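Magnesium transport protein CorA (Methanocaldococcus jannaschii, PDB 4EGW) mediates the influx of magnesium ions as a homopentameric channel that opens when cytoplasmic magnesium is low and closes when it is high. Local coordinates at residues T255-E258 and V259-M263; S262-D265 and I266-L270. One frame throughout, in Å; residues are numbered along the deposited sequence.

Contact 1 (T255-E258 and V259-M263). With BU1 (1,4-butanediol), chain G.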
ATOM      1  N   THR A 255      -1.269  -1.363  17.770  1.00 53.82           N
ATOM      2  CA  THR A 255       0.071  -0.944  18.141  1.00 51.63           C
ATOM      3  C   THR A 255       0.156   0.581  18.282  1.00 49.92           C
ATOM      4  O   THR A 255       0.791   1.100  19.206  1.00 51.41           O
ATOM      5  CB  THR A 255       1.079  -1.428  17.096  1.00 45.00           C
ATOM      6  OG1 THR A 255       0.898  -2.835  16.891  1.00 47.00           O
ATOM      7  CG2 THR A 255       2.498  -1.152  17.555  1.00 44.87           C
ATOM      8  N   TYR A 256      -0.506   1.290  17.375  1.00 46.39           N
ATOM      9  CA  TYR A 256      -0.376   2.740  17.295  1.00 49.27           C
ATOM     10  C   TYR A 256      -1.129   3.482  18.390  1.00 45.21           C
ATOM     11  O   TYR A 256      -0.618   4.454  18.959  1.00 43.02           O
ATOM     12  CB  TYR A 256      -0.820   3.250  15.921  1.00 53.02           C
ATOM     13  CG  TYR A 256      -0.049   2.654  14.767  1.00 56.39           C
ATOM     14  CD1 TYR A 256       1.165   2.008  14.967  1.00 54.97           C
ATOM     15  CD2 TYR A 256      -0.541   2.735  13.468  1.00 66.78           C
ATOM     16  CE1 TYR A 256       1.865   1.452  13.900  1.00 61.15           C
ATOM     17  CE2 TYR A 256       0.150   2.186  12.396  1.00 67.72           C
ATOM     18  CZ  TYR A 256       1.348   1.545  12.619  1.00 67.03           C
ATOM     19  OH  TYR A 256       2.024   1.005  11.551  1.00 71.93           O
ATOM     20  N   ARG A 257      -2.350   3.051  18.681  1.00 45.88           N
ATOM     21  CA  ARG A 257      -3.052   3.631  19.812  1.00 46.82           C
ATOM     22  C   ARG A 257      -2.186   3.449  21.043  1.00 47.62           C
ATOM     23  O   ARG A 257      -2.038   4.374  21.837  1.00 47.38           O
ATOM     24  CB  ARG A 257      -4.414   2.989  20.034  1.00 47.91           C
ATOM     25  CG  ARG A 257      -5.029   3.372  21.371  1.00 54.91           C
ATOM     26  CD  ARG A 257      -6.233   2.516  21.697  1.00 59.64           C
ATOM     27  NE  ARG A 257      -6.557   2.557  23.118  1.00 68.06           N
ATOM     28  CZ  ARG A 257      -7.666   2.047  23.642  1.00 75.30           C
ATOM     29  NH1 ARG A 257      -8.565   1.464  22.858  1.00 77.24           N
ATOM     30  NH2 ARG A 257      -7.880   2.124  24.949  1.00 78.80           N
ATOM     31  N   GLU A 258      -1.602   2.260  21.187  1.00 55.08           N
ATOM     32  CA  GLU A 258      -0.694   1.993  22.296  1.00 63.44           C
ATOM     33  C   GLU A 258       0.244   3.187  22.376  1.00 59.01           C
ATOM     34  O   GLU A 258       0.208   3.958  23.333  1.00 61.21           O
ATOM     35  CB  GLU A 258       0.140   0.726  22.050  1.00 79.43           C
ATOM     36  CG  GLU A 258      -0.637  -0.575  21.818  1.00 94.54           C
ATOM     37  CD  GLU A 258       0.270  -1.754  21.413  1.00104.45           C
ATOM     38  OE1 GLU A 258       1.511  -1.629  21.528  1.00107.59           O
ATOM     39  OE2 GLU A 258      -0.258  -2.805  20.977  1.00105.32           O
ATOM     40  N   VAL A 259       1.058   3.351  21.337  1.00 48.38           N
ATOM     41  CA  VAL A 259       2.052   4.413  21.287  1.00 40.83           C
ATOM     42  C   VAL A 259       1.492   5.800  21.602  1.00 41.98           C
ATOM     43  O   VAL A 259       2.181   6.622  22.197  1.00 43.80           O
ATOM     44  CB  VAL A 259       2.699   4.490  19.901  1.00 37.48           C
ATOM     45  CG1 VAL A 259       3.518   5.765  19.787  1.00 36.08           C
ATOM     46  CG2 VAL A 259       3.546   3.255  19.635  1.00 35.80           C
ATOM     47  N   LEU A 260       0.257   6.070  21.193  1.00 40.22           N
ATOM     48  CA  LEU A 260      -0.364   7.357  21.482  1.00 45.26           C
ATOM     49  C   LEU A 260      -0.883   7.457  22.922  1.00 61.69           C
ATOM     50  O   LEU A 260      -1.053   8.556  23.450  1.00 69.38           O
ATOM     51  CB  LEU A 260      -1.477   7.655  20.483  1.00 41.72           C
ATOM     52  CG  LEU A 260      -0.983   7.854  19.051  1.00 38.82           C
ATOM     53  CD1 LEU A 260      -2.061   7.483  18.080  1.00 38.33           C
ATOM     54  CD2 LEU A 260      -0.524   9.277  18.818  1.00 34.93           C
ATOM     55  N   THR A 261      -1.136   6.318  23.561  1.00 63.25           N
ATOM     56  CA  THR A 261      -1.496   6.332  24.975  1.00 59.73           C
ATOM     57  C   THR A 261      -0.273   6.762  25.776  1.00 58.61           C
ATOM     58  O   THR A 261      -0.385   7.491  26.762  1.00 66.31           O
ATOM     59  CB  THR A 261      -1.970   4.942  25.485  1.00 50.10           C
ATOM     60  OG1 THR A 261      -0.842   4.073  25.659  1.00 55.55           O
ATOM     61  CG2 THR A 261      -2.953   4.295  24.520  1.00 43.14           C
ATOM     62  N   SER A 262       0.899   6.307  25.345  1.00 51.42           N
ATOM     63  CA  SER A 262       2.138   6.621  26.045  1.00 53.79           C
ATOM     64  C   SER A 262       2.472   8.085  25.868  1.00 59.29           C
ATOM     65  O   SER A 262       2.694   8.807  26.837  1.00 66.98           O
ATOM     66  CB  SER A 262       3.302   5.780  25.521  1.00 48.08           C
ATOM     67  OG  SER A 262       3.029   4.401  25.657  1.00 48.96           O
ATOM     68  N   MET A 263       2.490   8.520  24.616  1.00 54.31           N
ATOM     69  CA  MET A 263       2.885   9.877  24.303  1.00 50.11           C
ATOM     70  C   MET A 263       1.974  10.823  25.056  1.00 48.14           C
ATOM     71  O   MET A 263       2.434  11.830  25.603  1.00 48.02           O
ATOM     72  CB  MET A 263       2.855  10.127  22.790  1.00 48.43           C
ATOM     73  CG  MET A 263       3.654   9.072  22.001  1.00 55.78           C
ATOM     74  SD  MET A 263       4.254   9.491  20.342  1.00 85.26           S
ATOM     75  CE  MET A 263       2.802  10.261  19.654  1.00 42.43           C
TER
HETATM   76  C1  BU1 G 305       6.647   4.590  16.795  1.00 65.93           C
HETATM   77  C2  BU1 G 305       6.354   3.296  16.122  1.00 63.32           C
HETATM   78  C3  BU1 G 305       4.973   2.740  16.224  1.00 61.47           C
HETATM   79  C4  BU1 G 305       4.700   1.523  15.408  1.00 62.84           C
HETATM   80  O5  BU1 G 305       6.285   5.744  16.133  1.00 68.24           O
HETATM   81  O6  BU1 G 305       5.617   1.216  14.415  1.00 61.17           O
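V259 is tied to T255 by a nearly straight backbone bond, N to O 3.1 Å with an N-H...O angle of 169°. Its CG2 branch lies against T255 O and also faces the bound 1,4-butanediol, where V259 CG2 stands 3.7 Å from C3 of the diol. Y256, in the preceding turn, meets the same molecule: its CE1 is 3.2 Å from diol C4, which sits at the edge of the phenol ring and near its plane, not over a face. V259 and Y256 thus line one wall of a pocket to which helix 156-186 adds E177, L180, E181 and E184.

L260 N donates to Y256 O at 2.9 Å, and L260 CG rests on that same oxygen at 3.4 Å. These i to i+4 bonds belong to helix 233-270, which in the CorA family runs on toward the membrane; L260 turns to its helical neighbours, touching I199, R203 and L206 of helix 193-225 and L180 of helix 156-186.

A chi1 of 76° sets T261 OG1 between N and C of its own backbone, from where it points back along the helix at E258 O, 2.6 Å from T261 OG1, in the carbonyl plane and on a lone pair. The methyl T261 CG2 lies 3.9 Å from R257 CG, though its place is doubtful because it is modelled too close to R257 O. S262 N supplies E258 O with a second donor at 3.2 Å, coming in almost in line with the carbonyl bond.

Contact 2 (S262-D265 and I266-L270)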
ATOM      1  N   SER A 262       0.899   6.307  25.345  1.00 51.42           N
ATOM      2  CA  SER A 262       2.138   6.621  26.045  1.00 53.79           C
ATOM      3  C   SER A 262       2.472   8.085  25.868  1.00 59.29           C
ATOM      4  O   SER A 262       2.694   8.807  26.837  1.00 66.98           O
ATOM      5  CB  SER A 262       3.302   5.780  25.521  1.00 48.08           C
ATOM      6  OG  SER A 262       3.029   4.401  25.657  1.00 48.96           O
ATOM      7  N   MET A 263       2.490   8.520  24.616  1.00 54.31           N
ATOM      8  CA  MET A 263       2.885   9.877  24.303  1.00 50.11           C
ATOM      9  C   MET A 263       1.974  10.823  25.056  1.00 48.14           C
ATOM     10  O   MET A 263       2.434  11.830  25.603  1.00 48.02           O
ATOM     11  CB  MET A 263       2.855  10.127  22.790  1.00 48.43           C
ATOM     12  CG  MET A 263       3.654   9.072  22.001  1.00 55.78           C
ATOM     13  SD  MET A 263       4.254   9.491  20.342  1.00 85.26           S
ATOM     14  CE  MET A 263       2.802  10.261  19.654  1.00 42.43           C
ATOM     15  N   MET A 264       0.690  10.479  25.123  1.00 42.80           N
ATOM     16  CA  MET A 264      -0.247  11.323  25.850  1.00 41.93           C
ATOM     17  C   MET A 264       0.190  11.393  27.277  1.00 43.03           C
ATOM     18  O   MET A 264       0.405  12.478  27.808  1.00 44.26           O
ATOM     19  CB  MET A 264      -1.674  10.796  25.812  1.00 42.37           C
ATOM     20  CG  MET A 264      -2.687  11.831  26.298  1.00 39.99           C
ATOM     21  SD  MET A 264      -2.790  13.250  25.171  1.00 84.60           S
ATOM     22  CE  MET A 264      -3.352  14.519  26.298  1.00 42.21           C
ATOM     23  N   ASP A 265       0.333  10.222  27.890  1.00 48.76           N
ATOM     24  CA  ASP A 265       0.751  10.146  29.282  1.00 53.69           C
ATOM     25  C   ASP A 265       1.947  11.081  29.426  1.00 58.77           C
ATOM     26  O   ASP A 265       2.058  11.829  30.399  1.00 60.18           O
ATOM     27  CB  ASP A 265       1.162   8.713  29.653  1.00 53.07           C
ATOM     28  CG  ASP A 265       0.009   7.706  29.540  1.00 50.44           C
ATOM     29  OD1 ASP A 265      -1.171   8.117  29.456  1.00 39.44           O
ATOM     30  OD2 ASP A 265       0.294   6.487  29.551  1.00 51.60           O
ATOM     31  N   ILE A 266       2.818  11.058  28.422  1.00 59.70           N
ATOM     32  CA  ILE A 266       4.002  11.897  28.418  1.00 61.41           C
ATOM     33  C   ILE A 266       3.632  13.368  28.359  1.00 62.93           C
ATOM     34  O   ILE A 266       4.058  14.146  29.205  1.00 64.90           O
ATOM     35  CB  ILE A 266       4.911  11.576  27.230  1.00 59.95           C
ATOM     36  CG1 ILE A 266       5.228  10.081  27.207  1.00 67.00           C
ATOM     37  CG2 ILE A 266       6.174  12.395  27.315  1.00 54.42           C
ATOM     38  CD1 ILE A 266       5.650   9.530  28.561  1.00 70.49           C
ATOM     39  N   THR A 267       2.821  13.743  27.374  1.00 57.42           N
ATOM     40  CA  THR A 267       2.452  15.136  27.206  1.00 53.94           C
ATOM     41  C   THR A 267       1.954  15.631  28.550  1.00 62.38           C
ATOM     42  O   THR A 267       2.121  16.801  28.900  1.00 66.30           O
ATOM     43  CB  THR A 267       1.321  15.302  26.178  1.00 47.23           C
ATOM     44  OG1 THR A 267       1.631  14.554  25.002  1.00 48.31           O
ATOM     45  CG2 THR A 267       1.150  16.764  25.798  1.00 48.24           C
ATOM     46  N   LEU A 268       1.363  14.710  29.306  1.00 64.35           N
ATOM     47  CA  LEU A 268       0.753  15.003  30.600  1.00 66.20           C
ATOM     48  C   LEU A 268       1.761  15.129  31.749  1.00 75.85           C
ATOM     49  O   LEU A 268       1.571  15.927  32.668  1.00 81.64           O
ATOM     50  CB  LEU A 268      -0.313  13.948  30.920  1.00 58.05           C
ATOM     51  CG  LEU A 268      -1.752  14.283  30.488  1.00 55.84           C
ATOM     52  CD1 LEU A 268      -1.811  15.335  29.372  1.00 51.27           C
ATOM     53  CD2 LEU A 268      -2.535  13.020  30.110  1.00 50.04           C
ATOM     54  N   SER A 269       2.827  14.338  31.706  1.00 76.43           N
ATOM     55  CA  SER A 269       3.895  14.466  32.689  1.00 77.46           C
ATOM     56  C   SER A 269       4.794  15.686  32.420  1.00 86.58           C
ATOM     57  O   SER A 269       5.662  16.021  33.225  1.00 94.21           O
ATOM     58  CB  SER A 269       4.706  13.172  32.785  1.00 76.64           C
ATOM     59  OG  SER A 269       4.780  12.506  31.536  1.00 79.91           O
ATOM     60  N   LEU A 270       4.579  16.352  31.291  1.00 86.88           N
ATOM     61  CA  LEU A 270       5.224  17.632  31.049  1.00 89.39           C
ATOM     62  C   LEU A 270       4.524  18.670  31.907  1.00 99.48           C
ATOM     63  O   LEU A 270       5.102  19.197  32.860  1.00104.18           O
ATOM     64  CB  LEU A 270       5.117  18.032  29.578  1.00 84.66           C
ATOM     65  CG  LEU A 270       6.133  17.407  28.626  1.00 80.65           C
ATOM     66  CD1 LEU A 270       7.386  17.021  29.392  1.00 79.76           C
ATOM     67  CD2 LEU A 270       5.551  16.204  27.923  1.00 75.96           C
TER
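M264 and L268 meet through a bend: CG of M264 is anti to the backbone N, and the turn at chi2 (67°) carries the thioether end forward along the helix, until CE lies 3.5 Å from L268 CD1. In T267 the hydroxyl is placed beside the backbone N (chi1 -48°), a position that directs it back onto the M263 carbonyl. Both pairs are four residues apart and belong to the last turns of helix 233-270 in this soluble construct, which lacks the transmembrane part of the transporter.

M263 O is gripped twice by T267. The backbone N approaches close to the direction of the C=O bond, T267 N to M263 O being 2.6 Å, while T267 OG1 stands 2.9 Å from M263 O and 45° above the carbonyl plane, not on a lone pair. The carbonyl of the buried M263 is thereby given two donors from a single residue. T267 also touches M196 and I199 of helix 193-225, together with L187, and M263 faces L180, L183 and E184 of helix 156-186. With an alanine in place of T267, M263 O would probably keep its backbone donor but lose the hydroxyl, and the contact with M196 and I199 is likely to be thinned.

The M264 side chain, which reaches the same two residues of helix 193-225, also has its CG 4.0 Å from L268 CD2, so M264 touches both methyls of L268, the two side chains crossing at a slant. Further along, S269 N donates to D265 O at 2.9 Å.

How the contacts relate
Contacts 1 and 2 follow each other along helix 233-270, their centres 10 Å apart, and they share S262 and M263. Each mixes a buried face with an exposed one: in contact 1 Y256 and L260 pack on both helices 156-186 and 193-225, and in contact 2 M263 packs on 156-186 and T267 on 193-225, whereas R257, E258, D265 and L268 lie on the surface. A threonine hydroxyl bonds to the backbone in both, but T261 reaches three residues back on a partly exposed side, while T267 reaches four back in a buried position. Contact 1 includes a small-molecule pocket; contact 2, farther from the chain's centre, adds a methionine-leucine contact instead.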